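Local coordinates for protein putative decarboxylase involved in desferrioxamine biosynthesis (Erwinia amylovora, PDB 5O5C) that probably decarboxylates lysine with pyridoxal 5'-phosphate as cofactor, a step in the making of the siderophore desferrioxamine, at residues H103-A108 against I494-A499; G401-D406 against L485-T490; N419-I424 against L500-G505; V426-V429 against Q435-R438. All blocks are in the same frame, centred on the assembly; numbering follows the deposited sequence.

Contact 1. Residues H103-A108 against I494-A499; sequences HPKYVA and IEDVIA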
loop_
_atom_site.group_PDB
_atom_site.type_symbol
_atom_site.label_atom_id
_atom_site.label_comp_id
_atom_site.label_asym_id
_atom_site.label_seq_id
_atom_site.Cartn_x
_atom_site.Cartn_y
_atom_site.Cartn_z
ATOM N N HIS B 103 15.995 -18.012 -6.586
ATOM C CA HIS B 103 17.213 -18.775 -6.635
ATOM C C HIS B 103 17.503 -19.349 -5.246
ATOM O O HIS B 103 17.447 -18.595 -4.270
ATOM C CB HIS B 103 18.362 -17.914 -7.083
ATOM C CG HIS B 103 19.490 -18.713 -7.605
ATOM N ND1 HIS B 103 20.385 -19.334 -6.780
ATOM C CD2 HIS B 103 19.771 -19.141 -8.858
ATOM C CE1 HIS B 103 21.227 -20.046 -7.504
ATOM N NE2 HIS B 103 20.871 -19.945 -8.770
ATOM N N PRO B 104 17.813 -20.665 -5.146
ATOM C CA PRO B 104 18.234 -21.254 -3.870
ATOM C C PRO B 104 19.322 -20.541 -3.072
ATOM O O PRO B 104 19.386 -20.695 -1.839
ATOM C CB PRO B 104 18.742 -22.661 -4.274
ATOM C CG PRO B 104 18.318 -22.876 -5.694
ATOM C CD PRO B 104 17.476 -21.724 -6.110
ATOM N N LYS B 105 20.190 -19.778 -3.729
ATOM C CA LYS B 105 21.283 -19.140 -2.994
ATOM C C LYS B 105 20.986 -17.698 -2.540
ATOM O O LYS B 105 21.902 -17.010 -2.026
ATOM C CB LYS B 105 22.580 -19.268 -3.781
ATOM C CG LYS B 105 23.064 -20.716 -3.860
ATOM C CD LYS B 105 24.157 -20.891 -4.921
ATOM C CE LYS B 105 25.025 -22.123 -4.788
ATOM N NZ LYS B 105 24.498 -23.189 -3.931
ATOM N N TYR B 106 19.720 -17.261 -2.707
ATOM C CA TYR B 106 19.200 -16.074 -2.064
ATOM C C TYR B 106 18.714 -16.496 -0.688
ATOM O O TYR B 106 17.639 -17.075 -0.559
ATOM C CB TYR B 106 17.997 -15.426 -2.812
ATOM C CG TYR B 106 17.521 -14.241 -2.018
ATOM C CD1 TYR B 106 18.194 -13.061 -2.109
ATOM C CD2 TYR B 106 16.505 -14.346 -1.057
ATOM C CE1 TYR B 106 17.877 -11.990 -1.329
ATOM C CE2 TYR B 106 16.148 -13.230 -0.293
ATOM C CZ TYR B 106 16.858 -12.050 -0.461
ATOM O OH TYR B 106 16.623 -10.882 0.259
ATOM N N VAL B 107 19.486 -16.157 0.330
ATOM C CA VAL B 107 19.230 -16.592 1.700
ATOM C C VAL B 107 19.452 -15.372 2.588
ATOM O O VAL B 107 20.059 -15.505 3.662
ATOM C CB VAL B 107 20.164 -17.777 2.137
ATOM C CG1 VAL B 107 19.662 -19.123 1.630
ATOM C CG2 VAL B 107 21.600 -17.563 1.669
ATOM N N ALA B 108 18.965 -14.198 2.147
ATOM C CA ALA B 108 19.270 -12.920 2.813
ATOM C C ALA B 108 18.180 -12.389 3.740
ATOM O O ALA B 108 18.264 -12.657 4.914
ATOM C CB ALA B 108 19.685 -11.873 1.816
ATOM N N ILE B 494 23.363 -24.716 1.186
ATOM C CA ILE B 494 23.798 -24.047 2.403
ATOM C C ILE B 494 25.286 -24.290 2.549
ATOM O O ILE B 494 26.032 -23.349 2.809
ATOM C CB ILE B 494 23.111 -24.598 3.650
ATOM C CG1 ILE B 494 21.623 -24.593 3.501
ATOM C CG2 ILE B 494 23.549 -23.856 4.929
ATOM C CD1 ILE B 494 21.020 -25.784 4.165
ATOM N N GLU B 495 25.723 -25.529 2.334
ATOM C CA GLU B 495 27.169 -25.844 2.391
ATOM C C GLU B 495 27.958 -24.921 1.479
ATOM O O GLU B 495 28.965 -24.392 1.876
ATOM C CB GLU B 495 27.495 -27.286 1.989
ATOM C CG GLU B 495 27.009 -28.379 2.910
ATOM C CD GLU B 495 27.258 -29.759 2.301
ATOM O OE1 GLU B 495 28.413 -30.026 1.909
ATOM O OE2 GLU B 495 26.310 -30.564 2.183
ATOM N N ASP B 496 27.481 -24.734 0.253
ATOM C CA ASP B 496 28.148 -23.833 -0.689
ATOM C C ASP B 496 28.361 -22.434 -0.108
ATOM O O ASP B 496 29.490 -21.869 -0.196
ATOM C CB ASP B 496 27.345 -23.763 -2.013
ATOM C CG ASP B 496 27.519 -25.004 -2.882
ATOM O OD1 ASP B 496 28.352 -25.870 -2.565
ATOM O OD2 ASP B 496 26.847 -25.123 -3.919
ATOM N N VAL B 497 27.298 -21.890 0.510
ATOM C CA VAL B 497 27.253 -20.464 0.903
ATOM C C VAL B 497 28.154 -20.297 2.135
ATOM O O VAL B 497 28.984 -19.382 2.204
ATOM C CB VAL B 497 25.809 -19.950 1.142
ATOM C CG1 VAL B 497 25.784 -18.456 1.454
ATOM C CG2 VAL B 497 24.928 -20.167 -0.077
ATOM N N ILE B 498 28.049 -21.233 3.050
ATOM C CA ILE B 498 28.993 -21.309 4.153
ATOM C C ILE B 498 30.435 -21.268 3.663
ATOM O O ILE B 498 31.219 -20.566 4.261
ATOM C CB ILE B 498 28.793 -22.540 5.029
ATOM C CG1 ILE B 498 27.431 -22.450 5.700
ATOM C CG2 ILE B 498 29.913 -22.623 6.063
ATOM C CD1 ILE B 498 27.033 -23.694 6.461
ATOM N N ALA B 499 30.763 -21.981 2.575
ATOM C CA ALA B 499 32.149 -22.042 2.065
ATOM C C ALA B 499 32.599 -20.717 1.478
ATOM O O ALA B 499 33.770 -20.310 1.600
ATOM C CB ALA B 499 32.291 -23.140 1.024
#
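Lys105 and Asp496 reach each other through similar first torsions: each has CG beside its backbone N and opposite its carbonyl carbon (chi1 -68° in Lys105, -76° in Asp496). The lysine chain then runs nearly straight through chi2 and chi3 before bending sharply at its end, where chi4 of 17° almost eclipses the last bonds and swings NZ onto the carboxylate. NZ lies 3.0 Å from OD2 of Asp496, a salt bridge made to the anti lone pair, the one turned away from the other oxygen. A second carboxylate, that of Asp493, shares the ammonium, and the long flexible arm of lysine suits a charge that must serve two acids from a loop. The acids belong to helix 491-510 of the small C-terminal domain in this fold type I enzyme, whereas the lysine comes from the loop between helices 83-95 and 116-128, nearly four hundred residues earlier. That loop makes a type I turn from His103 to Tyr106, braced inside by the N-H of Lys105 pointing at ND1 of His103 close to the ring plane (3.1 Å). Beside the ion pair the contact turns apolar: the branched, compact Val497 meets the methylene CG of Lys105 with its CG2, and CG1 of Val497 lies 4.3 Å from CG2 of Val107. Both valines also rest on Phe482 of strand 477-483.

Contact 2. Residues G401-D406 against L485-T490; sequences GNAFDD and LNPNTT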
loop_
_atom_site.group_PDB
_atom_site.type_symbol
_atom_site.label_atom_id
_atom_site.label_comp_id
_atom_site.label_asym_id
_atom_site.label_seq_id
_atom_site.Cartn_x
_atom_site.Cartn_y
_atom_site.Cartn_z
ATOM N N GLY B 401 1.784 -25.224 4.465
ATOM C CA GLY B 401 2.351 -25.777 5.688
ATOM C C GLY B 401 3.469 -26.735 5.423
ATOM O O GLY B 401 4.402 -26.786 6.218
ATOM N N ASN B 402 3.359 -27.505 4.339
ATOM C CA ASN B 402 4.395 -28.457 3.914
ATOM C C ASN B 402 5.660 -27.727 3.557
ATOM O O ASN B 402 6.736 -28.130 3.970
ATOM C CB ASN B 402 3.977 -29.329 2.712
ATOM C CG ASN B 402 2.934 -30.381 3.058
ATOM O OD1 ASN B 402 2.821 -30.804 4.206
ATOM N ND2 ASN B 402 2.134 -30.773 2.063
ATOM N N ALA B 403 5.509 -26.679 2.753
ATOM C CA ALA B 403 6.603 -25.777 2.422
ATOM C C ALA B 403 7.227 -25.168 3.659
ATOM O O ALA B 403 8.429 -25.238 3.820
ATOM C CB ALA B 403 6.115 -24.670 1.519
ATOM N N PHE B 404 6.405 -24.599 4.534
ATOM C CA PHE B 404 6.945 -23.849 5.667
ATOM C C PHE B 404 7.706 -24.804 6.611
ATOM O O PHE B 404 8.838 -24.507 7.030
ATOM C CB PHE B 404 5.872 -23.107 6.439
ATOM C CG PHE B 404 6.380 -21.892 7.105
ATOM C CD1 PHE B 404 6.644 -20.753 6.351
ATOM C CD2 PHE B 404 6.607 -21.854 8.463
ATOM C CE1 PHE B 404 7.144 -19.620 6.925
ATOM C CE2 PHE B 404 7.115 -20.707 9.060
ATOM C CZ PHE B 404 7.366 -19.585 8.290
ATOM N N ASP B 405 7.094 -25.955 6.886
ATOM C CA ASP B 405 7.800 -27.056 7.574
ATOM C C ASP B 405 9.111 -27.469 6.998
ATOM O O ASP B 405 10.090 -27.569 7.742
ATOM C CB ASP B 405 6.928 -28.282 7.669
ATOM C CG ASP B 405 5.756 -28.061 8.596
ATOM O OD1 ASP B 405 5.808 -27.093 9.384
ATOM O OD2 ASP B 405 4.813 -28.852 8.500
ATOM N N ASP B 406 9.166 -27.727 5.711
ATOM C CA ASP B 406 10.463 -27.966 5.060
ATOM C C ASP B 406 11.512 -26.886 5.273
ATOM O O ASP B 406 12.677 -27.209 5.563
ATOM C CB ASP B 406 10.301 -28.324 3.582
ATOM C CG ASP B 406 9.653 -29.649 3.408
ATOM O OD1 ASP B 406 9.390 -30.278 4.420
ATOM O OD2 ASP B 406 9.366 -30.085 2.306
ATOM N N LEU B 485 13.807 -19.058 3.120
ATOM C CA LEU B 485 12.377 -19.127 2.757
ATOM C C LEU B 485 12.074 -19.910 1.487
ATOM O O LEU B 485 10.936 -19.971 1.064
ATOM C CB LEU B 485 11.735 -17.747 2.684
ATOM C CG LEU B 485 11.556 -16.994 3.997
ATOM C CD1 LEU B 485 11.334 -15.520 3.691
ATOM C CD2 LEU B 485 10.432 -17.519 4.860
ATOM N N ASN B 486 13.075 -20.572 0.939
ATOM C CA ASN B 486 12.908 -21.396 -0.239
ATOM C C ASN B 486 12.961 -22.918 0.115
ATOM O O ASN B 486 14.011 -23.458 0.486
ATOM C CB ASN B 486 13.992 -21.001 -1.238
ATOM C CG ASN B 486 13.638 -21.379 -2.654
ATOM O OD1 ASN B 486 12.893 -22.324 -2.885
ATOM N ND2 ASN B 486 14.170 -20.638 -3.608
ATOM N N PRO B 487 11.833 -23.616 -0.013
ATOM C CA PRO B 487 11.883 -25.042 0.375
ATOM C C PRO B 487 12.467 -26.005 -0.664
ATOM O O PRO B 487 12.416 -27.212 -0.428
ATOM C CB PRO B 487 10.440 -25.374 0.686
ATOM C CG PRO B 487 9.642 -24.390 -0.066
ATOM C CD PRO B 487 10.479 -23.189 -0.382
ATOM N N ASN B 488 13.008 -25.494 -1.781
ATOM C CA ASN B 488 13.816 -26.299 -2.721
ATOM C C ASN B 488 15.325 -26.208 -2.408
ATOM O O ASN B 488 16.107 -27.012 -2.893
ATOM C CB ASN B 488 13.571 -25.856 -4.182
ATOM C CG ASN B 488 12.111 -25.841 -4.567
ATOM O OD1 ASN B 488 11.662 -24.924 -5.246
ATOM N ND2 ASN B 488 11.354 -26.848 -4.132
ATOM N N THR B 489 15.719 -25.234 -1.590
ATOM C CA THR B 489 17.093 -25.074 -1.112
ATOM C C THR B 489 17.508 -26.317 -0.361
ATOM O O THR B 489 16.773 -26.764 0.513
ATOM C CB THR B 489 17.178 -23.860 -0.165
ATOM O OG1 THR B 489 16.755 -22.696 -0.872
ATOM C CG2 THR B 489 18.600 -23.628 0.453
ATOM N N THR B 490 18.670 -26.870 -0.713
ATOM C CA THR B 490 19.184 -28.085 -0.101
ATOM C C THR B 490 20.344 -27.838 0.877
ATOM O O THR B 490 20.934 -26.733 0.981
ATOM C CB THR B 490 19.679 -29.110 -1.165
ATOM O OG1 THR B 490 20.738 -28.548 -1.953
ATOM C CG2 THR B 490 18.542 -29.524 -2.092
#
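Asp406, whose CB rests against Pro487, hydrogen-bonds through OD2 to NE2 of His25 in the second subunit, so the carboxylate looks across the dimer interface while the base of the same side chain packs within its own chain. The contact sets helix 397-420 against the loop that leads from strand 477-483 into helix 491-510, in an enzyme of the fold type I, aspartate aminotransferase-like family. No hydrogen bond joins the two segments; they meet by van der Waals contact, mostly between carbons. The ring of Pro487 does most of the work: its CB lies 3.7 Å from the carbonyl O of Ala403 and 4.1 Å from CB of Asp406, while its CG faces the methyl CB of Ala403. A side chain as small as alanine lets the loop come close to the helix. Proline also suits the second place of the type I turn from Asn486 to Thr489, since its ring fixes phi near the value the turn needs. The turn is closed by Thr489 N to Asn486 O at 3.2 Å, with an Asx turn inside it, a weak bond from Asn488 N to Asn486 OD1. After the turn, Thr490 serves as N-cap of helix 491-510. Deeper in, the side chain of Leu485 lies about 5 Å from that of Lys330, the lysine predicted to carry the cofactor, though not linked to it here. Methyl CD2 of Leu485 approaches the Phe404 ring obliquely, 4.4 Å from CE1.

Contact 3. Residues N419-I424 against L500-G505; sequences NAHPAI and LIVHYG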
loop_
_atom_site.group_PDB
_atom_site.type_symbol
_atom_site.label_atom_id
_atom_site.label_comp_id
_atom_site.label_asym_id
_atom_site.label_seq_id
_atom_site.Cartn_x
_atom_site.Cartn_y
_atom_site.Cartn_z
ATOM N N ASN B 419 27.288 -24.570 13.225
ATOM C CA ASN B 419 27.840 -24.852 14.547
ATOM C C ASN B 419 29.026 -25.798 14.424
ATOM O O ASN B 419 30.088 -25.528 14.936
ATOM C CB ASN B 419 26.756 -25.440 15.473
ATOM C CG ASN B 419 27.148 -25.411 16.934
ATOM O OD1 ASN B 419 27.721 -24.420 17.430
ATOM N ND2 ASN B 419 26.835 -26.486 17.644
ATOM N N ALA B 420 28.829 -26.895 13.704
ATOM C CA ALA B 420 29.907 -27.780 13.282
ATOM C C ALA B 420 31.211 -27.045 12.863
ATOM O O ALA B 420 32.313 -27.503 13.178
ATOM C CB ALA B 420 29.402 -28.675 12.157
ATOM N N HIS B 421 31.097 -25.905 12.179
ATOM C CA HIS B 421 32.291 -25.185 11.722
ATOM C C HIS B 421 33.043 -24.418 12.843
ATOM O O HIS B 421 32.448 -23.552 13.448
ATOM C CB HIS B 421 31.929 -24.254 10.561
ATOM C CG HIS B 421 33.071 -23.971 9.655
ATOM N ND1 HIS B 421 34.208 -23.332 10.089
ATOM C CD2 HIS B 421 33.254 -24.208 8.335
ATOM C CE1 HIS B 421 35.057 -23.213 9.086
ATOM N NE2 HIS B 421 34.505 -23.732 8.010
ATOM N N PRO B 422 34.364 -24.716 13.094
ATOM C CA PRO B 422 35.164 -24.057 14.191
ATOM C C PRO B 422 35.371 -22.561 14.012
ATOM O O PRO B 422 35.482 -21.807 15.004
ATOM C CB PRO B 422 36.538 -24.752 14.104
ATOM C CG PRO B 422 36.299 -26.004 13.311
ATOM C CD PRO B 422 35.216 -25.650 12.338
ATOM N N ALA B 423 35.459 -22.138 12.750
ATOM C CA ALA B 423 35.512 -20.715 12.401
ATOM C C ALA B 423 34.161 -19.957 12.460
ATOM O O ALA B 423 34.159 -18.734 12.489
ATOM C CB ALA B 423 36.155 -20.549 11.025
ATOM N N ILE B 424 33.032 -20.654 12.489
ATOM C CA ILE B 424 31.709 -19.996 12.607
ATOM C C ILE B 424 31.183 -19.999 14.019
ATOM O O ILE B 424 31.066 -21.035 14.635
ATOM C CB ILE B 424 30.644 -20.652 11.716
ATOM C CG1 ILE B 424 31.095 -20.660 10.251
ATOM C CG2 ILE B 424 29.262 -19.961 11.888
ATOM C CD1 ILE B 424 31.176 -19.313 9.603
ATOM N N LEU B 500 31.657 -20.059 0.805
ATOM C CA LEU B 500 31.819 -18.697 0.330
ATOM C C LEU B 500 32.070 -17.700 1.464
ATOM O O LEU B 500 32.997 -16.899 1.424
ATOM C CB LEU B 500 30.555 -18.306 -0.445
ATOM C CG LEU B 500 30.698 -17.314 -1.571
ATOM C CD1 LEU B 500 31.715 -17.801 -2.586
ATOM C CD2 LEU B 500 29.325 -17.123 -2.210
ATOM N N ILE B 501 31.255 -17.775 2.488
ATOM C CA ILE B 501 31.459 -16.966 3.673
ATOM C C ILE B 501 32.870 -17.165 4.247
ATOM O O ILE B 501 33.571 -16.174 4.484
ATOM C CB ILE B 501 30.400 -17.277 4.713
ATOM C CG1 ILE B 501 29.047 -16.693 4.266
ATOM C CG2 ILE B 501 30.721 -16.712 6.077
ATOM C CD1 ILE B 501 27.916 -17.341 5.008
ATOM N N VAL B 502 33.277 -18.420 4.457
ATOM C CA VAL B 502 34.625 -18.702 5.001
ATOM C C VAL B 502 35.756 -18.450 3.976
ATOM O O VAL B 502 36.823 -18.017 4.368
ATOM C CB VAL B 502 34.757 -20.101 5.682
ATOM C CG1 VAL B 502 33.723 -20.313 6.771
ATOM C CG2 VAL B 502 34.673 -21.218 4.679
ATOM N N HIS B 503 35.530 -18.661 2.676
ATOM C CA HIS B 503 36.500 -18.233 1.670
ATOM C C HIS B 503 36.788 -16.728 1.805
ATOM O O HIS B 503 37.906 -16.326 2.083
ATOM C CB HIS B 503 36.053 -18.602 0.234
ATOM C CG HIS B 503 37.010 -18.136 -0.824
ATOM N ND1 HIS B 503 36.628 -17.330 -1.874
ATOM C CD2 HIS B 503 38.341 -18.314 -0.957
ATOM C CE1 HIS B 503 37.682 -17.055 -2.622
ATOM N NE2 HIS B 503 38.737 -17.620 -2.073
ATOM N N TYR B 504 35.753 -15.896 1.716
ATOM C CA TYR B 504 35.965 -14.436 1.805
ATOM C C TYR B 504 36.510 -13.976 3.182
ATOM O O TYR B 504 37.248 -13.002 3.254
ATOM C CB TYR B 504 34.710 -13.664 1.404
ATOM C CG TYR B 504 34.384 -13.836 -0.052
ATOM C CD1 TYR B 504 35.302 -13.497 -1.041
ATOM C CD2 TYR B 504 33.164 -14.344 -0.451
ATOM C CE1 TYR B 504 35.008 -13.639 -2.374
ATOM C CE2 TYR B 504 32.863 -14.494 -1.792
ATOM C CZ TYR B 504 33.777 -14.145 -2.746
ATOM O OH TYR B 504 33.452 -14.329 -4.073
ATOM N N GLY B 505 36.147 -14.687 4.242
ATOM C CA GLY B 505 36.648 -14.418 5.564
ATOM C C GLY B 505 38.127 -14.724 5.624
ATOM O O GLY B 505 38.939 -13.849 5.985
#
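One face of the His421 imidazole carries a methyl of Val502: CG1 sits 4.1 Å from the ring centroid, 27° off the normal, a CH-pi contact over the face. At the ring's edge, practically in its plane, the backbone N of Ala423 donates to ND1 (3.2 Å, N-H...ND1 angle 136°). The place is the type I turn from His421 to Ile424, which carries the chain from helix 397-420 into the first strand of the antiparallel C-terminal sheet and abuts helix 491-510. Pro422 fits the turn's second position, and Ile424 N closes it on His421 O. Holding ND1 as acceptor would limit the ring's rotation and, if the imidazole is neutral, would put its proton on NE2, the atom nearest the valine. Beta-branching suits Val502, since it holds CG1 out toward the turn, where that one methyl serves both the ring and Ile424. Around this spot Tyr439 and Phe437 of strand 434-439 add their side chains, so helix, turn and sheet share one apolar seam. Ile424 crosses Val502 at about a right angle, with its CD1 3.9 Å from Val502 CG1 and 4.4 Å from CG2 of Ile501.

Contact 4. Residues V426-V429 against Q435-R438; sequences VLHV and QIFR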
loop_
_atom_site.group_PDB
_atom_site.type_symbol
_atom_site.label_atom_id
_atom_site.label_comp_id
_atom_site.label_asym_id
_atom_site.label_seq_id
_atom_site.Cartn_x
_atom_site.Cartn_y
_atom_site.Cartn_z
ATOM N N VAL B 426 27.820 -19.258 16.081
ATOM C CA VAL B 426 26.340 -19.162 15.971
ATOM C C VAL B 426 25.778 -18.736 17.318
ATOM O O VAL B 426 26.350 -19.067 18.327
ATOM C CB VAL B 426 25.675 -20.474 15.504
ATOM C CG1 VAL B 426 26.224 -20.926 14.180
ATOM C CG2 VAL B 426 25.831 -21.594 16.509
ATOM N N LEU B 427 24.697 -17.958 17.322
ATOM C CA LEU B 427 24.152 -17.369 18.556
ATOM C C LEU B 427 22.926 -18.112 19.068
ATOM O O LEU B 427 22.547 -17.978 20.219
ATOM C CB LEU B 427 23.767 -15.900 18.335
ATOM C CG LEU B 427 24.871 -14.874 18.094
ATOM C CD1 LEU B 427 24.276 -13.505 17.913
ATOM C CD2 LEU B 427 25.839 -14.834 19.269
ATOM N N HIS B 428 22.279 -18.890 18.226
ATOM C CA HIS B 428 21.007 -19.433 18.657
ATOM C C HIS B 428 20.655 -20.602 17.827
ATOM O O HIS B 428 21.056 -20.727 16.657
ATOM C CB HIS B 428 19.878 -18.377 18.527
ATOM C CG HIS B 428 19.652 -17.937 17.104
ATOM N ND1 HIS B 428 18.462 -18.124 16.439
ATOM C CD2 HIS B 428 20.498 -17.394 16.200
ATOM C CE1 HIS B 428 18.576 -17.695 15.196
ATOM N NE2 HIS B 428 19.798 -17.241 15.029
ATOM N N VAL B 429 19.801 -21.418 18.410
ATOM C CA VAL B 429 19.190 -22.467 17.650
ATOM C C VAL B 429 17.887 -21.952 16.969
ATOM O O VAL B 429 17.101 -21.261 17.595
ATOM C CB VAL B 429 18.970 -23.669 18.561
ATOM C CG1 VAL B 429 17.907 -23.375 19.616
ATOM C CG2 VAL B 429 18.631 -24.896 17.707
ATOM N N GLN B 435 19.057 -17.670 10.933
ATOM C CA GLN B 435 20.237 -18.010 11.725
ATOM C C GLN B 435 21.202 -16.815 11.758
ATOM O O GLN B 435 21.629 -16.363 10.720
ATOM C CB GLN B 435 20.892 -19.255 11.104
ATOM C CG GLN B 435 22.049 -19.856 11.888
ATOM C CD GLN B 435 21.715 -20.338 13.291
ATOM O OE1 GLN B 435 20.894 -21.189 13.436
ATOM N NE2 GLN B 435 22.380 -19.797 14.316
ATOM N N ILE B 436 21.519 -16.299 12.953
ATOM C CA ILE B 436 22.457 -15.232 13.139
ATOM C C ILE B 436 23.810 -15.822 13.571
ATOM O O ILE B 436 23.906 -16.538 14.572
ATOM C CB ILE B 436 21.948 -14.184 14.179
ATOM C CG1 ILE B 436 20.639 -13.529 13.721
ATOM C CG2 ILE B 436 22.981 -13.086 14.394
ATOM C CD1 ILE B 436 20.673 -12.943 12.324
ATOM N N PHE B 437 24.850 -15.501 12.811
ATOM C CA PHE B 437 26.151 -16.046 13.049
ATOM C C PHE B 437 27.224 -15.074 12.584
ATOM O O PHE B 437 26.910 -14.089 11.907
ATOM C CB PHE B 437 26.281 -17.381 12.303
ATOM C CG PHE B 437 26.192 -17.272 10.806
ATOM C CD1 PHE B 437 24.952 -17.238 10.156
ATOM C CD2 PHE B 437 27.358 -17.264 10.028
ATOM C CE1 PHE B 437 24.885 -17.164 8.773
ATOM C CE2 PHE B 437 27.293 -17.178 8.645
ATOM C CZ PHE B 437 26.053 -17.120 8.012
ATOM N N ARG B 438 28.475 -15.344 12.958
ATOM C CA ARG B 438 29.600 -14.604 12.403
ATOM C C ARG B 438 30.868 -15.421 12.258
ATOM O O ARG B 438 31.067 -16.438 12.907
ATOM C CB ARG B 438 29.903 -13.322 13.157
ATOM C CG ARG B 438 30.365 -13.495 14.576
ATOM C CD ARG B 438 30.799 -12.178 15.213
ATOM N NE ARG B 438 31.378 -12.452 16.509
ATOM C CZ ARG B 438 31.728 -11.567 17.432
ATOM N NH1 ARG B 438 31.574 -10.268 17.250
ATOM N NH2 ARG B 438 32.244 -12.021 18.573
#
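Val426 and Phe437 face each other as an antiparallel non-hydrogen-bonded pair, CA to CA 4.3 Å, at the place where the hairpin of strands 424-426 and 434-439 opens into its connecting loop, and the single backbone-to-backbone hydrogen bond between the two segments follows, Leu427 N to Ile436 O (3.2 Å). Beyond it side chains take over the pairing. His428 holds CG between its backbone N and carbonyl carbon (chi1 62°), which folds the ring back toward the strand so that NE2 accepts the N-H of Ile436 at 2.9 Å, nearly straight and in the ring plane. Gln435, bent at chi2, lays its amide over a face of this imidazole, the planes 29° apart, and sends NE2 in the carbonyl plane to His428 O at 2.8 Å. His428 is thus tied to the strand twice, by its carbonyl and by its ring. Phe275 also meets the His428 ring, edge to face. Apolar contacts flank the polar pair: CD1 of Leu427 touches CG2 of Ile436, and CG1 of Val426 touches CB of Phe437, whose ring goes on to Phe482. Because NE2 is an acceptor here, the imidazole, if neutral, would carry its proton on ND1, and the buried N-H of Ile436 finds an acceptor in a side chain where strand 424-426 has already ended.

All four contacts involve the C-terminal part of the chain, and contact 2 lies nearest the cofactor. Contacts 1 and 3 sit on successive turns of helix 491-510, their centres about 13 Å apart, while the loop of contact 2 leads into that helix, with Thr490 as its N-cap, and touches contact 1 through Pro104 and Thr489. Contact 4 packs on contact 3, with CZ of Phe437 3.5 Å from CD1 of Ile501. Contact 2 lies near the start of helix 397-420 and contact 3 at the turn that follows its end, their centres about 24 Å apart. The side chain of Leu485 is about 10 Å from the bound pyridoxal phosphate. In contact 4 the side chain of Ile436 is about 12 Å from the same PLP.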